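Leukocyte-associated immunoglobulin-like receptor 1 (Mus musculus, PDB 4ESK) is an inhibitory collagen receptor of leukocytes, seen here as its extracellular Ig-like domain, that restrains NK, B and T cells through the phosphatases PTPN6 and PTPN11. Local coordinates at residues P69-E72 with T73-G76; S55-P58 with Y59-E62. All blocks are in the same frame, centred on the assembly; numbering follows the deposited sequence.

Contact 1 of 2, residues P69-E72 with T73-G76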
# COMPACT_ATOMS: atom_id res chain seq x y z
N PRO A 69 -10.64 2.39 11.67
CA PRO A 69 -10.07 3.70 12.00
C PRO A 69 -8.63 3.63 12.47
O PRO A 69 -8.26 2.75 13.26
CB PRO A 69 -10.97 4.20 13.13
CG PRO A 69 -11.44 2.95 13.78
CD PRO A 69 -11.65 1.99 12.65
N VAL A 70 -7.80 4.55 12.00
CA VAL A 70 -6.38 4.52 12.35
C VAL A 70 -6.08 5.11 13.74
O VAL A 70 -6.76 6.02 14.22
CB VAL A 70 -5.48 5.21 11.30
CG1 VAL A 70 -5.61 4.50 9.95
CG2 VAL A 70 -5.80 6.69 11.18
N ASN A 71 -5.06 4.56 14.35
CA ASN A 71 -4.44 5.18 15.51
C ASN A 71 -2.92 5.19 15.40
O ASN A 71 -2.38 4.95 14.31
CB ASN A 71 -4.94 4.50 16.80
CG ASN A 71 -4.51 3.06 16.90
OD1 ASN A 71 -3.61 2.61 16.18
ND2 ASN A 71 -5.16 2.31 17.79
N GLU A 72 -2.22 5.47 16.50
CA GLU A 72 -0.78 5.64 16.49
C GLU A 72 -0.02 4.40 16.00
O GLU A 72 1.09 4.52 15.53
CB GLU A 72 -0.27 6.07 17.89
CG GLU A 72 -0.40 5.03 19.00
CD GLU A 72 -1.80 4.91 19.60
OE1 GLU A 72 -2.68 5.76 19.29
OE2 GLU A 72 -2.02 3.96 20.38
N THR A 73 -0.62 3.22 16.12
CA THR A 73 0.00 1.97 15.65
C THR A 73 0.15 1.95 14.12
O THR A 73 0.89 1.12 13.57
CB THR A 73 -0.77 0.72 16.13
OG1 THR A 73 -2.01 0.57 15.42
CG2 THR A 73 -1.05 0.81 17.65
N ILE A 74 -0.54 2.85 13.43
CA ILE A 74 -0.52 2.89 11.96
C ILE A 74 0.63 3.74 11.40
O ILE A 74 1.04 3.59 10.23
CB ILE A 74 -1.90 3.32 11.44
CG1 ILE A 74 -2.97 2.32 11.89
CG2 ILE A 74 -1.92 3.40 9.90
CD1 ILE A 74 -2.65 0.85 11.60
N THR A 75 1.21 4.61 12.22
CA THR A 75 2.42 5.33 11.83
C THR A 75 3.55 4.40 11.39
O THR A 75 3.89 3.44 12.11
CB THR A 75 2.89 6.28 12.95
OG1 THR A 75 1.86 7.26 13.17
CG2 THR A 75 4.20 6.98 12.62
N GLY A 76 4.13 4.66 10.22
CA GLY A 76 5.20 3.83 9.68
C GLY A 76 5.42 3.93 8.18
O GLY A 76 4.79 4.77 7.52

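Contact 2 of 2, residues S55-P58 with Y59-E62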
# COMPACT_ATOMS: atom_id res chain seq x y z
N SER A 55 -4.55 -13.17 -1.28
CA SER A 55 -4.45 -13.58 -2.66
C SER A 55 -4.75 -12.40 -3.56
O SER A 55 -5.55 -11.53 -3.21
CB SER A 55 -5.44 -14.70 -2.98
OG SER A 55 -5.52 -14.89 -4.37
N THR A 56 -4.10 -12.35 -4.72
CA THR A 56 -4.35 -11.27 -5.67
C THR A 56 -5.71 -11.38 -6.37
O THR A 56 -6.27 -12.47 -6.49
CB THR A 56 -3.26 -11.29 -6.77
OG1 THR A 56 -3.20 -12.62 -7.30
CG2 THR A 56 -1.91 -10.89 -6.20
N GLU A 57 -6.23 -10.25 -6.85
CA GLU A 57 -7.45 -10.25 -7.69
C GLU A 57 -7.25 -10.97 -9.03
O GLU A 57 -6.24 -10.77 -9.67
CB GLU A 57 -7.86 -8.81 -8.00
CG GLU A 57 -8.36 -8.04 -6.78
CD GLU A 57 -9.82 -8.31 -6.49
OE1 GLU A 57 -10.51 -8.92 -7.32
OE2 GLU A 57 -10.28 -7.90 -5.40
N PRO A 58 -8.22 -11.80 -9.45
CA PRO A 58 -8.03 -12.52 -10.72
C PRO A 58 -8.08 -11.64 -11.96
O PRO A 58 -7.34 -11.90 -12.92
CB PRO A 58 -9.20 -13.53 -10.74
CG PRO A 58 -10.16 -13.09 -9.70
CD PRO A 58 -9.38 -12.28 -8.69
N TYR A 59 -8.91 -10.59 -11.93
CA TYR A 59 -9.24 -9.78 -13.12
C TYR A 59 -9.06 -8.28 -12.95
O TYR A 59 -9.54 -7.51 -13.78
CB TYR A 59 -10.69 -10.02 -13.56
CG TYR A 59 -11.01 -11.48 -13.75
CD1 TYR A 59 -10.31 -12.23 -14.69
CD2 TYR A 59 -11.98 -12.10 -12.98
CE1 TYR A 59 -10.57 -13.58 -14.86
CE2 TYR A 59 -12.25 -13.46 -13.14
CZ TYR A 59 -11.54 -14.18 -14.08
OH TYR A 59 -11.81 -15.51 -14.25
N LYS A 60 -8.43 -7.83 -11.88
CA LYS A 60 -7.97 -6.44 -11.86
C LYS A 60 -6.56 -6.39 -11.37
O LYS A 60 -6.10 -7.34 -10.72
CB LYS A 60 -8.89 -5.48 -11.10
CG LYS A 60 -9.22 -5.78 -9.66
CD LYS A 60 -10.11 -4.66 -9.10
CE LYS A 60 -10.40 -4.82 -7.62
NZ LYS A 60 -9.43 -4.11 -6.73
N THR A 61 -5.87 -5.32 -11.72
CA THR A 61 -4.44 -5.19 -11.45
C THR A 61 -4.18 -4.37 -10.19
O THR A 61 -3.04 -4.07 -9.88
CB THR A 61 -3.69 -4.60 -12.66
OG1 THR A 61 -4.30 -3.37 -13.08
CG2 THR A 61 -3.70 -5.59 -13.84
N GLU A 62 -5.25 -3.99 -9.49
CA GLU A 62 -5.14 -3.31 -8.21
C GLU A 62 -5.65 -4.22 -7.10
O GLU A 62 -6.62 -4.95 -7.28
CB GLU A 62 -5.96 -2.00 -8.21
CG GLU A 62 -5.42 -0.92 -9.13
CD GLU A 62 -5.43 -1.30 -10.61
OE1 GLU A 62 -6.51 -1.56 -11.19
OE2 GLU A 62 -4.35 -1.35 -11.22
O HOH W 1 -8.84 -5.26 -3.92
O HOH W 2 -10.86 -9.38 -10.09

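Contact 1 of 2, residues P69-E72 with T73-G76
Asn71 folds its side chain back over the turn and offers one oxygen, OD1, to two donors of Thr73. The hydroxyl makes the shorter bond, Thr73 OG1 donating to Asn71 OD1 at 2.7 Å and lying in the carbonyl plane of the amide. The backbone Thr73 N reaches the same Asn71 OD1 at 3.1 Å from above that plane, with a bent N-H angle of 143°. This is an Asx turn, and a chi1 of 65°, with Asn71 CG between its own N and carbonyl carbon, helps bring OD1 within reach of the Thr73 N-H. The main chain closes a type I beta turn over the same residues, Ile74 N giving a fairly straight bond to Asn71 O at 2.9 Å. One residue on, Thr75 N and Glu72 O form a second, weak link of 3.3 Å. The turn lies in the E-F loop of the Ig fold and leads into the tyrosine corner, in which Tyr78 OH bonds Ile74 O, four residues earlier. Thr75 uses its OG1 on Val99 N of strand 88-100, and its carbonyl O accepts from Lys46 NZ. An alanine in place of Asn71 would remove OD1 and is likely to leave the Thr73 hydroxyl free to turn and Thr73 N without its side-chain acceptor. Asn71-Glu72-Thr73 also reads as an Asn-X-Thr sequon, predicted to bear an N-linked glycan, which is not present in this structure. Beneath the polar turn, the buried side chains of Val70 and Ile74 cross at about a right angle, Val70 CG1 resting 3.9 Å from Ile74 CG2, and both also touch Val99. Val70 keeps its main chain paired with Gly23 and Thr24.

Contact 2 of 2, residues S55-P58 with Y59-E62
Glu57 lies across the aliphatic part of Lys60. Its CB sits 3.6 Å from Lys60 O and almost as near Lys60 CG; the next carbon, Glu57 CG, packs against the same methylene and comes 3.6 Å from Glu62 O. The chain then bends at chi2 (-83°), bringing Glu57 CD within 3.7 Å of Lys60 CE. At the tip the two carboxylate oxygens part company. Glu57 OE1 takes a bond of 2.8 Å from a water oxygen, and that water accepts in turn from Tyr59 N. OE2 stands 4.1 Å from Lys60 NZ, too far for a salt bridge, although the opposite charges probably still attract; a second water accepts from Lys60 NZ and donates weakly to OE2. Lys60 NZ spends another proton on Glu62 O at 3.0 Å, well out of the carbonyl plane, tying the ammonium to the backbone. Next along the chain, Pro58 CB stands over the centre of the Tyr59 ring in a CH-pi contact, 3.9 Å from the centroid. Glu57 N is bonded to Asp63 OD2, and Glu62 OE2 to Ser31 OG. The loop carries the chain from strand 49-55 of one sheet to strand 62-67 of the other, the sheet-to-sheet crossing expected of an Ig beta-sandwich.

In the fold
Strand 62-67 separates the two contacts along the chain: contact 2 is the loop that leads into it, and contact 1 the loop that takes the chain from it back to strand 76-84 of the larger sheet. They therefore sit on opposite sides of the domain's centre, each about 14 Å from it, with their own centres about 26 Å apart and nearest atoms about 19 Å apart, so neither touches the other. Contact 1 is partly buried and knit by direct bonds, whereas contact 2 lies at the surface and relies partly on water. Strand 76-84, entered from contact 1, carries Cys80, the predicted disulfide partner of Cys30.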